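Side-chain contacts in RickCE (Rickettsia bellii, PDB 5HAM), which probably acts as a CE-clan cysteine protease that removes ubiquitin from its targets, this chain containing the catalytic domain: residues W8-E11 with N12-T15; D96-R99 with E100-K103; D105-R108 with G109-Q113; G212-T215 with V216-I220. All coordinates share one frame; numbering follows the deposited sequence.

Contact 1: residues W8-E11 with N12-T15; sequences WYTE and NEIT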
# COMPACT_ATOMS: atom_id res chain seq x y z
N TRP A 8 1.46 7.44 11.73
CA TRP A 8 1.49 6.63 10.50
C TRP A 8 2.55 7.13 9.54
O TRP A 8 2.55 8.29 9.16
CB TRP A 8 0.12 6.58 9.81
CG TRP A 8 -0.94 5.93 10.66
CD1 TRP A 8 -1.02 5.94 12.02
CD2 TRP A 8 -2.06 5.17 10.20
NE1 TRP A 8 -2.13 5.24 12.44
CE2 TRP A 8 -2.78 4.75 11.34
CE3 TRP A 8 -2.53 4.80 8.93
CZ2 TRP A 8 -3.95 3.98 11.25
CZ3 TRP A 8 -3.68 4.04 8.84
CH2 TRP A 8 -4.38 3.63 10.00
N TYR A 9 3.45 6.23 9.15
CA TYR A 9 4.50 6.55 8.18
C TYR A 9 3.88 6.82 6.82
O TYR A 9 2.91 6.18 6.44
CB TYR A 9 5.47 5.38 8.00
CG TYR A 9 6.49 5.18 9.08
CD1 TYR A 9 6.26 5.61 10.38
CD2 TYR A 9 7.69 4.54 8.81
CE1 TYR A 9 7.21 5.40 11.37
CE2 TYR A 9 8.64 4.34 9.79
CZ TYR A 9 8.40 4.77 11.07
OH TYR A 9 9.34 4.56 12.04
N THR A 10 4.49 7.73 6.08
CA THR A 10 4.13 7.89 4.69
C THR A 10 5.25 7.28 3.85
O THR A 10 6.31 6.93 4.37
CB THR A 10 4.00 9.35 4.33
OG1 THR A 10 5.32 9.92 4.26
CG2 THR A 10 3.22 10.06 5.42
N GLU A 11 5.00 7.14 2.55
CA GLU A 11 5.97 6.58 1.62
C GLU A 11 7.31 7.32 1.69
O GLU A 11 8.37 6.74 1.47
CB GLU A 11 5.42 6.62 0.20
CG GLU A 11 6.30 5.95 -0.83
CD GLU A 11 5.72 6.05 -2.24
OE1 GLU A 11 4.54 6.47 -2.37
OE2 GLU A 11 6.45 5.72 -3.20
N ASN A 12 7.23 8.60 2.01
CA ASN A 12 8.39 9.46 2.02
C ASN A 12 9.40 9.01 3.07
O ASN A 12 10.58 8.88 2.78
CB ASN A 12 7.96 10.90 2.26
CG ASN A 12 9.06 11.87 1.98
OD1 ASN A 12 9.40 12.70 2.82
ND2 ASN A 12 9.65 11.77 0.79
N GLU A 13 8.91 8.73 4.28
CA GLU A 13 9.78 8.25 5.34
C GLU A 13 10.29 6.86 5.05
O GLU A 13 11.47 6.57 5.26
CB GLU A 13 9.05 8.22 6.68
CG GLU A 13 8.92 9.56 7.33
CD GLU A 13 7.63 10.24 6.98
OE1 GLU A 13 6.81 9.66 6.24
OE2 GLU A 13 7.44 11.38 7.47
N ILE A 14 9.40 5.99 4.60
CA ILE A 14 9.76 4.61 4.35
C ILE A 14 10.92 4.57 3.35
O ILE A 14 11.93 3.91 3.57
CB ILE A 14 8.55 3.82 3.86
CG1 ILE A 14 7.57 3.63 5.02
CG2 ILE A 14 8.96 2.47 3.30
CD1 ILE A 14 6.25 3.04 4.61
N THR A 15 10.77 5.33 2.27
CA THR A 15 11.78 5.44 1.22
C THR A 15 13.11 5.98 1.74
O THR A 15 14.15 5.43 1.44
CB THR A 15 11.23 6.29 0.05
OG1 THR A 15 10.19 5.56 -0.61
CG2 THR A 15 12.28 6.58 -0.96

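Contact 2: residues D96-R99 with E100-K103; sequences DAER and EKLK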
# COMPACT_ATOMS: atom_id res chain seq x y z
N ASP A 96 -24.47 15.87 -16.62
CA ASP A 96 -24.14 14.56 -17.16
C ASP A 96 -22.74 14.53 -17.75
O ASP A 96 -21.98 13.57 -17.57
CB ASP A 96 -25.15 14.13 -18.21
CG ASP A 96 -26.53 13.85 -17.63
OD1 ASP A 96 -26.66 13.67 -16.39
OD2 ASP A 96 -27.48 13.80 -18.44
N ALA A 97 -22.40 15.62 -18.44
CA ALA A 97 -21.09 15.76 -19.06
C ALA A 97 -19.96 15.77 -18.03
O ALA A 97 -18.92 15.15 -18.23
CB ALA A 97 -21.04 17.00 -19.91
N GLU A 98 -20.16 16.47 -16.92
CA GLU A 98 -19.11 16.51 -15.92
C GLU A 98 -19.04 15.21 -15.14
O GLU A 98 -17.96 14.80 -14.70
CB GLU A 98 -19.26 17.71 -14.97
CG GLU A 98 -17.92 18.14 -14.33
CD GLU A 98 -16.96 18.85 -15.30
OE1 GLU A 98 -15.84 19.20 -14.87
OE2 GLU A 98 -17.32 19.06 -16.49
N ARG A 99 -20.17 14.53 -14.99
CA ARG A 99 -20.14 13.26 -14.28
C ARG A 99 -19.36 12.26 -15.12
O ARG A 99 -18.57 11.47 -14.59
CB ARG A 99 -21.55 12.77 -13.95
CG ARG A 99 -22.24 13.58 -12.86
CD ARG A 99 -23.75 13.35 -12.87
NE ARG A 99 -24.10 11.97 -12.53
CZ ARG A 99 -25.00 11.23 -13.17
NH1 ARG A 99 -25.68 11.71 -14.21
NH2 ARG A 99 -25.23 9.99 -12.76
N GLU A 100 -19.56 12.34 -16.43
CA GLU A 100 -18.80 11.53 -17.38
C GLU A 100 -17.28 11.75 -17.30
O GLU A 100 -16.52 10.77 -17.29
CB GLU A 100 -19.31 11.77 -18.80
CG GLU A 100 -18.85 10.73 -19.80
CD GLU A 100 -19.32 9.33 -19.44
OE1 GLU A 100 -20.45 9.20 -18.93
OE2 GLU A 100 -18.55 8.37 -19.65
N LYS A 101 -16.83 13.01 -17.24
CA LYS A 101 -15.39 13.31 -17.12
C LYS A 101 -14.84 12.77 -15.81
O LYS A 101 -13.73 12.25 -15.74
CB LYS A 101 -15.14 14.82 -17.16
CG LYS A 101 -15.74 15.52 -18.37
CD LYS A 101 -15.46 17.03 -18.33
CE LYS A 101 -16.01 17.74 -19.56
NZ LYS A 101 -15.82 19.23 -19.50
N LEU A 102 -15.63 12.91 -14.76
CA LEU A 102 -15.23 12.45 -13.45
C LEU A 102 -14.98 10.95 -13.49
O LEU A 102 -13.97 10.46 -12.99
CB LEU A 102 -16.32 12.81 -12.44
CG LEU A 102 -15.94 13.64 -11.21
CD1 LEU A 102 -14.85 14.67 -11.50
CD2 LEU A 102 -17.19 14.31 -10.67
N LYS A 103 -15.91 10.22 -14.11
CA LYS A 103 -15.80 8.78 -14.29
C LYS A 103 -14.55 8.40 -15.07
O LYS A 103 -13.84 7.45 -14.71
CB LYS A 103 -17.04 8.26 -15.01
CG LYS A 103 -16.96 6.83 -15.51
CD LYS A 103 -17.73 6.70 -16.81
CE LYS A 103 -17.44 5.39 -17.48
NZ LYS A 103 -17.48 4.30 -16.47

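Contact 3: residues D105-R108 with G109-Q113; sequences DLLR and GGEAQ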
# COMPACT_ATOMS: atom_id res chain seq x y z
N ASP A 105 -11.80 10.22 -15.39
CA ASP A 105 -10.66 10.51 -14.51
C ASP A 105 -10.40 9.33 -13.59
O ASP A 105 -9.27 8.87 -13.43
CB ASP A 105 -10.91 11.75 -13.65
CG ASP A 105 -10.88 13.02 -14.45
OD1 ASP A 105 -10.53 12.94 -15.65
OD2 ASP A 105 -11.20 14.11 -13.89
N LEU A 106 -11.47 8.85 -12.96
CA LEU A 106 -11.40 7.72 -12.06
C LEU A 106 -10.83 6.48 -12.77
O LEU A 106 -9.97 5.79 -12.25
CB LEU A 106 -12.79 7.42 -11.49
CG LEU A 106 -12.86 6.15 -10.65
CD1 LEU A 106 -11.88 6.25 -9.49
CD2 LEU A 106 -14.28 5.91 -10.15
N LEU A 107 -11.31 6.22 -13.97
CA LEU A 107 -10.86 5.06 -14.70
C LEU A 107 -9.42 5.24 -15.14
O LEU A 107 -8.66 4.29 -15.13
CB LEU A 107 -11.74 4.80 -15.93
CG LEU A 107 -12.87 3.78 -15.78
CD1 LEU A 107 -13.52 3.90 -14.42
CD2 LEU A 107 -13.89 3.96 -16.92
N ARG A 108 -9.05 6.46 -15.53
CA ARG A 108 -7.68 6.76 -15.99
C ARG A 108 -6.65 6.53 -14.88
O ARG A 108 -5.62 5.91 -15.10
CB ARG A 108 -7.60 8.20 -16.47
CG ARG A 108 -6.28 8.60 -17.09
CD ARG A 108 -6.19 10.13 -17.31
NE ARG A 108 -7.25 10.63 -18.19
CZ ARG A 108 -8.24 11.43 -17.79
NH1 ARG A 108 -8.31 11.83 -16.54
NH2 ARG A 108 -9.16 11.83 -18.66
N GLY A 109 -6.96 7.02 -13.69
CA GLY A 109 -6.11 6.85 -12.53
C GLY A 109 -5.91 5.40 -12.14
O GLY A 109 -4.80 4.97 -11.81
N GLY A 110 -6.99 4.62 -12.19
CA GLY A 110 -6.92 3.21 -11.85
C GLY A 110 -6.07 2.45 -12.85
O GLY A 110 -5.32 1.55 -12.50
N GLU A 111 -6.19 2.82 -14.12
CA GLU A 111 -5.39 2.20 -15.17
C GLU A 111 -3.91 2.56 -15.02
O GLU A 111 -3.04 1.70 -15.16
CB GLU A 111 -5.94 2.60 -16.54
CG GLU A 111 -7.32 2.01 -16.81
CD GLU A 111 -8.09 2.72 -17.91
OE1 GLU A 111 -7.46 3.42 -18.73
OE2 GLU A 111 -9.34 2.57 -17.95
N ALA A 112 -3.64 3.82 -14.71
CA ALA A 112 -2.28 4.29 -14.48
C ALA A 112 -1.64 3.54 -13.32
O ALA A 112 -0.53 3.00 -13.45
CB ALA A 112 -2.28 5.78 -14.18
N GLN A 113 -2.34 3.52 -12.20
CA GLN A 113 -1.94 2.77 -11.01
C GLN A 113 -1.55 1.30 -11.27
O GLN A 113 -0.50 0.83 -10.79
CB GLN A 113 -3.02 2.87 -9.93
CG GLN A 113 -2.70 2.10 -8.65
CD GLN A 113 -3.65 2.46 -7.51
OE1 GLN A 113 -4.83 2.73 -7.73
NE2 GLN A 113 -3.14 2.49 -6.29

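Contact 4: residues G212-T215 with V216-I220; sequences GVFT and VDNGI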
# COMPACT_ATOMS: atom_id res chain seq x y z
N GLY A 212 4.50 0.95 9.05
CA GLY A 212 5.65 1.57 8.40
C GLY A 212 6.95 1.31 9.15
O GLY A 212 8.02 1.18 8.53
N VAL A 213 6.86 1.23 10.47
CA VAL A 213 8.03 0.98 11.29
C VAL A 213 8.64 -0.37 10.90
O VAL A 213 9.84 -0.46 10.60
CB VAL A 213 7.69 0.98 12.81
CG1 VAL A 213 8.96 0.97 13.63
CG2 VAL A 213 6.85 2.19 13.16
N PHE A 214 7.81 -1.41 10.87
CA PHE A 214 8.25 -2.76 10.56
C PHE A 214 8.51 -3.03 9.07
O PHE A 214 9.36 -3.85 8.72
CB PHE A 214 7.28 -3.80 11.12
CG PHE A 214 7.46 -4.02 12.59
CD1 PHE A 214 8.42 -4.90 13.05
CD2 PHE A 214 6.67 -3.33 13.51
CE1 PHE A 214 8.61 -5.11 14.40
CE2 PHE A 214 6.85 -3.52 14.86
CZ PHE A 214 7.83 -4.42 15.31
N THR A 215 7.75 -2.35 8.20
CA THR A 215 8.03 -2.39 6.78
C THR A 215 9.50 -2.05 6.54
O THR A 215 10.19 -2.72 5.78
CB THR A 215 7.14 -1.40 6.01
OG1 THR A 215 5.81 -1.92 5.93
CG2 THR A 215 7.68 -1.16 4.60
N VAL A 216 9.97 -1.01 7.21
CA VAL A 216 11.33 -0.57 7.02
C VAL A 216 12.30 -1.62 7.55
O VAL A 216 13.23 -2.02 6.87
CB VAL A 216 11.59 0.79 7.72
CG1 VAL A 216 13.10 1.11 7.79
CG2 VAL A 216 10.79 1.92 7.02
N ASP A 217 12.07 -2.05 8.78
CA ASP A 217 12.97 -3.01 9.40
C ASP A 217 12.98 -4.36 8.67
O ASP A 217 14.05 -4.93 8.44
CB ASP A 217 12.62 -3.19 10.87
CG ASP A 217 13.78 -3.77 11.67
OD1 ASP A 217 14.71 -3.00 12.02
OD2 ASP A 217 13.76 -4.99 11.94
N ASN A 218 11.81 -4.85 8.29
CA ASN A 218 11.71 -6.11 7.55
C ASN A 218 12.42 -6.02 6.20
O ASN A 218 13.20 -6.89 5.85
CB ASN A 218 10.26 -6.56 7.35
CG ASN A 218 9.56 -6.83 8.67
OD1 ASN A 218 10.20 -7.16 9.66
ND2 ASN A 218 8.23 -6.71 8.68
N GLY A 219 12.15 -4.94 5.46
CA GLY A 219 12.74 -4.76 4.14
C GLY A 219 14.25 -4.78 4.19
O GLY A 219 14.91 -5.51 3.45
N ILE A 220 14.80 -3.99 5.10
CA ILE A 220 16.24 -3.97 5.33
C ILE A 220 16.80 -5.34 5.69
O ILE A 220 17.80 -5.79 5.12
CB ILE A 220 16.56 -3.00 6.47
CG1 ILE A 220 16.24 -1.58 6.02
CG2 ILE A 220 18.01 -3.11 6.87
CD1 ILE A 220 16.35 -0.59 7.12

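Contact 1: residues W8-E11 with N12-T15
Thr-10 and Glu-13 form a capping box at the N-terminal end of helix 11-20, where the incoming loop turns into the first turn of the helix. Thr-10 is the N-cap: its OG1 accepts from Asn-12 N at 3.2 Å. The box is completed by Glu-13, whose chain bends at chi2 (93°) and brings Glu-13 OE1 back to Thr-10 N at 3.0 Å. That amide reaches the oxygen on its anti side, tilted 34° out of the carboxylate plane. Thr-10 OG1 also comes within 2.5 Å of Glu-13 OE1, too short to be taken at face value. Beside the box, Tyr-9 packs on Ile-14, with Ile-14 CG1 at the ring edge, 3.9 Å from Tyr-9 CD2, while Tyr-9 OH bonds His-246. Glu-11 OE2 accepts a hydrogen bond from Ala-32 N. Helix 255-262 lies against the box through Gln-257 and Gln-260. One residue on from the N-cap, Glu-11 O takes two donors from a single residue, approaching from opposite faces of its carbonyl plane: Thr-15 N at 2.9 Å and Thr-15 OG1 at 3.0 Å.

Contact 2: residues D96-R99 with E100-K103
Glu-98 and Lys-101, three residues apart, make the one charged link between the two segments. Lys-101 runs fully extended beyond CG and back along the helix. Glu-98 has CG anti to the backbone N (chi1 -155°) but kinks at chi2, which swings its carboxylate across the lysine chain. Glu-98 OE2 lies 3.3 Å from Lys-101 CD and 3.4 Å from Lys-101 NZ, so the salt bridge is weak and the oxygen rests as much on methylene as on ammonium. A second ion pair stays within the first segment: Arg-99 NH1 meets Asp-96 OD1 edge-on at 3.1 Å, also weakly. The guanidinium has firmer partners in the carbonyls of Ala-50 and Asp-47, which tie this first turn of the long helix 96-130 to the end of helix 42-49 and the loop after it. Backbone bonds follow the alpha-helical i to i+4 pattern, from Glu-100 N to Asp-96 O (2.9 Å) through to Lys-103 N and Arg-99 O (3.0 Å). Packing against the backbone, Lys-101 CG lies 3.2 Å from Ala-97 O, and Leu-102 CB rests on the carbonyl oxygens of Glu-98 and Arg-99 while its side chain reaches Ile-91 and Tyr-48.

Contact 3: residues D105-R108 with G109-Q113
Glu-111 lays its side chain back over the Leu-107 carbonyl, four residues earlier. With CG anti to its own carbonyl carbon (chi1 -68°) and the chain extended beyond, the group heads toward the N-terminal end of the helix. Glu-111 CG comes to 3.1 Å and Glu-111 CD to 3.2 Å from Leu-107 O, and Glu-111 OE2 ends 3.8 Å from Leu-107 CB. Glu-111 OE2 and Leu-107 O are both acceptors, so this is packing and not bonding; Leu-107 O is instead taken by Glu-111 N at 3.0 Å. This is an exposed part of helix 96-130, an alpha-helix in which Gly-109 and Gly-110 follow one another and keep the i to i+4 bonds unbroken, Gly-109 N meeting Asp-105 O at 3.0 Å. Leu-106 turns from here to Leu-40, Leu-45 and Tyr-48. Arg-108 leaves the backbone with CG anti to N, then bends at chi3 (-60°), and that kink folds the guanidinium back along the helix to Asp-105. In this salt bridge Arg-108 NH1 donates to Asp-105 OD1 at 2.6 Å; the oxygen lies in the guanidinium plane, while the N-H comes from above the carboxylate, 41° out of its plane. On the following turn, Ala-112 CB lies 3.5 Å from Arg-108 O.

Contact 4: residues G212-T215 with V216-I220
Gly-212 to Thr-215 hand their carbonyls to Val-216 to Gly-219 in unbroken alpha-helical i to i+4 order, the longest bond running from Asp-217 N to Val-213 O (3.3 Å) and the shortest from Asn-218 N to Phe-214 O (2.7 Å). The Val-216 amide reaches Gly-212 O from above the carbonyl plane, 37° out of it. The same oxygen is brushed by a methyl: Val-216 has CG2 beside its own backbone N, and this branch, Val-216 CG2, comes within 3.2 Å of Gly-212 O. Asn-218 is folded likewise, CG beside N (chi1 -62°), which lays the amide group over the Phe-214 carbonyl. Asn-218 CG stands 3.0 Å from Phe-214 O and Asn-218 ND2 3.1 Å from it, but the N-H points badly for a bond there; ND2 donates instead to Gln-204 OE1. Asn-218 ND2 also lies 3.9 Å from Phe-214 CB. Thr-215 OG1 bonds the Cys-211 carbonyl one turn back while its side chain touches Trp-147 and Val-149 of the central sheet. Asp-217 OD2 pairs with Lys-221 one turn on, and Leu-242 of helix 238-251 packs on Val-213 and Phe-214. Nearly every residue here is buried. A buried helix running from a cysteine, with a strand of the sheet against one side, is the arrangement of CE-clan cysteine proteases, where the nucleophile opens such a helix; Cys-211, just ahead of this segment in the RickCE-like catalytic domain, is placed consistently with that role.

Overall arrangement
Contact 4 is buried and contact 1 partly so, and the two touch. Ile-14 CA lies 3.9 Å from Val-216 CG2 and Ile-14 CG2 4.1 Å from Thr-215 CG2, an apolar seam between helices 11-20 and 211-223; the preceding loop packs there too, Tyr-9 CD2 being 3.3 Å from Gly-212 C. Contacts 2 and 3 are both surface turns of helix 96-130, their centres about 14 Å apart, and contact 2 is about 41 Å from contact 4, centre to centre, on the opposite side of the chain's centre. Chemistry follows place. The exposed turns of helix 96-130 carry charged pairs between side chains, contact 1 caps a helix start with hydroxyl and carboxylate, and contact 4 turns its polar groups to backbone and nearby side-chain partners.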